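Local coordinates for protein nicotinate phosphoribosyltransferase (Saccharomyces cerevisiae, PDB 1VLP) that catalyses the ATP-dependent first step of NAD biosynthesis from nicotinic acid, joining nicotinate to phosphoribosyl pyrophosphate to give nicotinate ribonucleotide, at residues Met26-Val35 against Pro238-Trp246. Residues are numbered along the deposited sequence; the frame is centred on the assembly and turned at random. Where two conformers were deposited one is given.
Sequences MYKITMHAAV and PIGTVAHEW
Met31, a selenomethionine, in one of its two conformers folds back through bends at chi2 and chi3 (-70° and -63°); its SE lies 3.4 Å from Trp246 CB and approaches the five-membered ring obliquely, as a Met-aromatic contact. Beside it the CB of Ala34 sits over one face of the indole in a CH-pi contact, 4.0 Å from the centroid of the six-membered ring, while CG2 of Val35 meets the indole edge in plane. Farther along, the CB of Ala243 rests 3.5 Å from CD1 of Tyr27. One water joins Tyr27 N to Ile239 O; two more link Thr30 OG1 to the carbonyl Thr241 O, one weakly. Toward the polar edge, NZ of Lys28 donates to the syn lone pair of Glu245 OE2 at 2.6 Å, a salt bridge that Glu144 extends; Tyr46 holds the other carboxylate oxygen. A glutamine at Glu245 would probably leave Lys28 with one anionic mate fewer. Tyr27 and Thr241 probably bind nicotinate, as in relatives, with Phe189 and Arg306 nearby. Helix 26-38 thus packs against the loop leading into helix 244-254 and that helix's first turn, with Trp137 of helix 137-140 against Trp246 and Trp268 of helix 260-272 against Ala34.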
# COMPACT_ATOMS: atom_id res chain seq x y z
N MSE A 26 -2.55 5.56 4.24
CA MSE A 26 -2.34 7.00 4.00
C MSE A 26 -1.94 7.31 2.59
O MSE A 26 -2.38 8.35 2.06
CB MSE A 26 -1.30 7.59 4.93
CG MSE A 26 -0.88 9.03 4.55
SE MSE A 26 0.13 9.72 6.04
CE MSE A 26 1.12 11.21 4.98
N TYR A 27 -1.16 6.42 1.95
CA TYR A 27 -0.75 6.70 0.56
C TYR A 27 -1.94 6.85 -0.37
O TYR A 27 -1.85 7.60 -1.36
CB TYR A 27 0.26 5.69 0.00
CG TYR A 27 -0.34 4.39 -0.52
CD1 TYR A 27 -0.82 4.30 -1.83
CD2 TYR A 27 -0.44 3.29 0.28
CE1 TYR A 27 -1.38 3.11 -2.31
CE2 TYR A 27 -1.00 2.07 -0.20
CZ TYR A 27 -1.46 2.00 -1.48
OH TYR A 27 -1.99 0.81 -1.91
N LYS A 28 -3.09 6.24 -0.04
CA LYS A 28 -4.27 6.44 -0.89
C LYS A 28 -4.80 7.87 -0.88
O LYS A 28 -5.18 8.41 -1.91
CB LYS A 28 -5.37 5.40 -0.60
CG LYS A 28 -4.95 3.97 -0.91
CD LYS A 28 -5.35 3.43 -2.31
CE LYS A 28 -4.69 4.02 -3.53
NZ LYS A 28 -5.10 3.20 -4.74
N ILE A 29 -4.79 8.52 0.28
CA ILE A 29 -5.20 9.89 0.41
C ILE A 29 -4.23 10.86 -0.22
O ILE A 29 -4.64 11.81 -0.87
CB ILE A 29 -5.50 10.20 1.91
CG1 ILE A 29 -6.69 9.34 2.40
CG2 ILE A 29 -5.79 11.69 2.18
CD1 ILE A 29 -8.01 9.56 1.64
N THR A 30 -2.94 10.64 -0.05
CA THR A 30 -1.96 11.54 -0.72
C THR A 30 -2.03 11.36 -2.25
O THR A 30 -2.05 12.38 -2.96
CB THR A 30 -0.54 11.37 -0.17
OG1 THR A 30 -0.14 10.00 -0.23
CG2 THR A 30 -0.48 11.86 1.27
N MSE A 31 -2.14 10.14 -2.76
CA MSE A 31 -2.41 9.95 -4.17
C MSE A 31 -3.67 10.62 -4.64
O MSE A 31 -3.69 11.25 -5.67
CB MSE A 31 -2.57 8.45 -4.47
CG MSE A 31 -1.32 7.64 -4.58
SE MSE A 31 -0.38 8.20 -6.23
CE MSE A 31 -1.58 7.70 -7.49
N HIS A 32 -4.73 10.49 -3.85
CA HIS A 32 -6.01 11.12 -4.17
C HIS A 32 -5.81 12.65 -4.35
O HIS A 32 -6.29 13.27 -5.29
CB HIS A 32 -7.02 10.83 -3.06
CG HIS A 32 -8.43 11.22 -3.42
ND1 HIS A 32 -9.38 11.51 -2.46
CD2 HIS A 32 -9.04 11.36 -4.63
CE1 HIS A 32 -10.53 11.79 -3.07
NE2 HIS A 32 -10.34 11.74 -4.38
N ALA A 33 -5.12 13.26 -3.39
CA ALA A 33 -4.78 14.70 -3.47
C ALA A 33 -3.94 15.00 -4.69
O ALA A 33 -4.20 15.96 -5.40
CB ALA A 33 -4.09 15.15 -2.23
N ALA A 34 -2.97 14.13 -4.97
CA ALA A 34 -2.08 14.37 -6.13
C ALA A 34 -2.86 14.27 -7.46
O ALA A 34 -2.68 15.07 -8.37
CB ALA A 34 -0.88 13.39 -6.10
N VAL A 35 -3.76 13.28 -7.55
CA VAL A 35 -4.51 13.01 -8.76
C VAL A 35 -5.54 14.09 -8.98
O VAL A 35 -5.73 14.57 -10.10
CB VAL A 35 -5.15 11.63 -8.67
CG1 VAL A 35 -6.17 11.42 -9.70
CG2 VAL A 35 -4.02 10.56 -8.75
N PRO A 238 0.09 8.66 11.19
CA PRO A 238 -0.19 7.91 9.96
C PRO A 238 1.01 8.01 9.00
O PRO A 238 1.60 9.09 8.88
CB PRO A 238 -1.41 8.61 9.41
CG PRO A 238 -1.23 10.05 9.86
CD PRO A 238 -0.48 10.01 11.16
N ILE A 239 1.36 6.93 8.33
CA ILE A 239 2.63 6.84 7.57
C ILE A 239 2.28 6.51 6.11
O ILE A 239 1.49 5.59 5.82
CB ILE A 239 3.57 5.75 8.18
CG1 ILE A 239 3.85 6.01 9.67
CG2 ILE A 239 4.92 5.63 7.40
CD1 ILE A 239 4.49 7.35 9.97
N GLY A 240 2.90 7.22 5.18
CA GLY A 240 2.70 6.98 3.73
C GLY A 240 3.87 7.41 2.88
O GLY A 240 4.71 8.23 3.30
N THR A 241 3.95 6.83 1.69
CA THR A 241 4.97 7.17 0.67
C THR A 241 4.19 7.37 -0.66
O THR A 241 3.02 7.11 -0.71
CB THR A 241 6.02 5.95 0.58
OG1 THR A 241 6.97 6.03 1.63
CG2 THR A 241 6.78 5.85 -0.74
N VAL A 242 4.83 7.84 -1.73
CA VAL A 242 4.25 7.67 -3.05
C VAL A 242 4.08 6.16 -3.37
O VAL A 242 4.82 5.30 -2.86
CB VAL A 242 5.11 8.37 -4.09
CG1 VAL A 242 6.38 7.53 -4.39
CG2 VAL A 242 4.27 8.66 -5.34
N ALA A 243 3.10 5.82 -4.23
CA ALA A 243 2.89 4.43 -4.64
C ALA A 243 3.29 4.27 -6.11
O ALA A 243 3.43 5.27 -6.80
CB ALA A 243 1.41 4.03 -4.48
N HIS A 244 3.46 3.04 -6.57
CA HIS A 244 3.81 2.79 -7.99
C HIS A 244 2.83 3.41 -8.94
O HIS A 244 3.24 3.86 -10.01
CB HIS A 244 3.95 1.31 -8.33
CG HIS A 244 5.04 0.60 -7.59
ND1 HIS A 244 6.38 0.84 -7.82
CD2 HIS A 244 4.98 -0.30 -6.58
CE1 HIS A 244 7.10 0.08 -7.00
NE2 HIS A 244 6.27 -0.62 -6.24
N GLU A 245 1.55 3.45 -8.54
CA GLU A 245 0.50 3.87 -9.47
C GLU A 245 0.69 5.32 -9.93
O GLU A 245 0.34 5.67 -11.05
CB GLU A 245 -0.89 3.57 -8.90
CG GLU A 245 -1.36 4.36 -7.80
CD GLU A 245 -2.87 4.05 -7.45
OE1 GLU A 245 -3.72 4.25 -8.35
OE2 GLU A 245 -3.15 3.75 -6.30
N TRP A 246 1.38 6.13 -9.12
CA TRP A 246 1.73 7.49 -9.50
C TRP A 246 2.58 7.55 -10.72
O TRP A 246 2.15 8.11 -11.72
CB TRP A 246 2.36 8.25 -8.32
CG TRP A 246 2.62 9.67 -8.62
CD1 TRP A 246 3.85 10.28 -8.62
CD2 TRP A 246 1.67 10.70 -8.94
NE1 TRP A 246 3.71 11.59 -8.94
CE2 TRP A 246 2.40 11.89 -9.13
CE3 TRP A 246 0.26 10.73 -9.08
CZ2 TRP A 246 1.78 13.11 -9.47
CZ3 TRP A 246 -0.34 11.93 -9.41
CH2 TRP A 246 0.40 13.09 -9.60
O HOH W 1 0.63 4.42 3.38
O HOH W 2 1.89 9.18 1.33
O HOH W 3 1.29 8.39 -2.03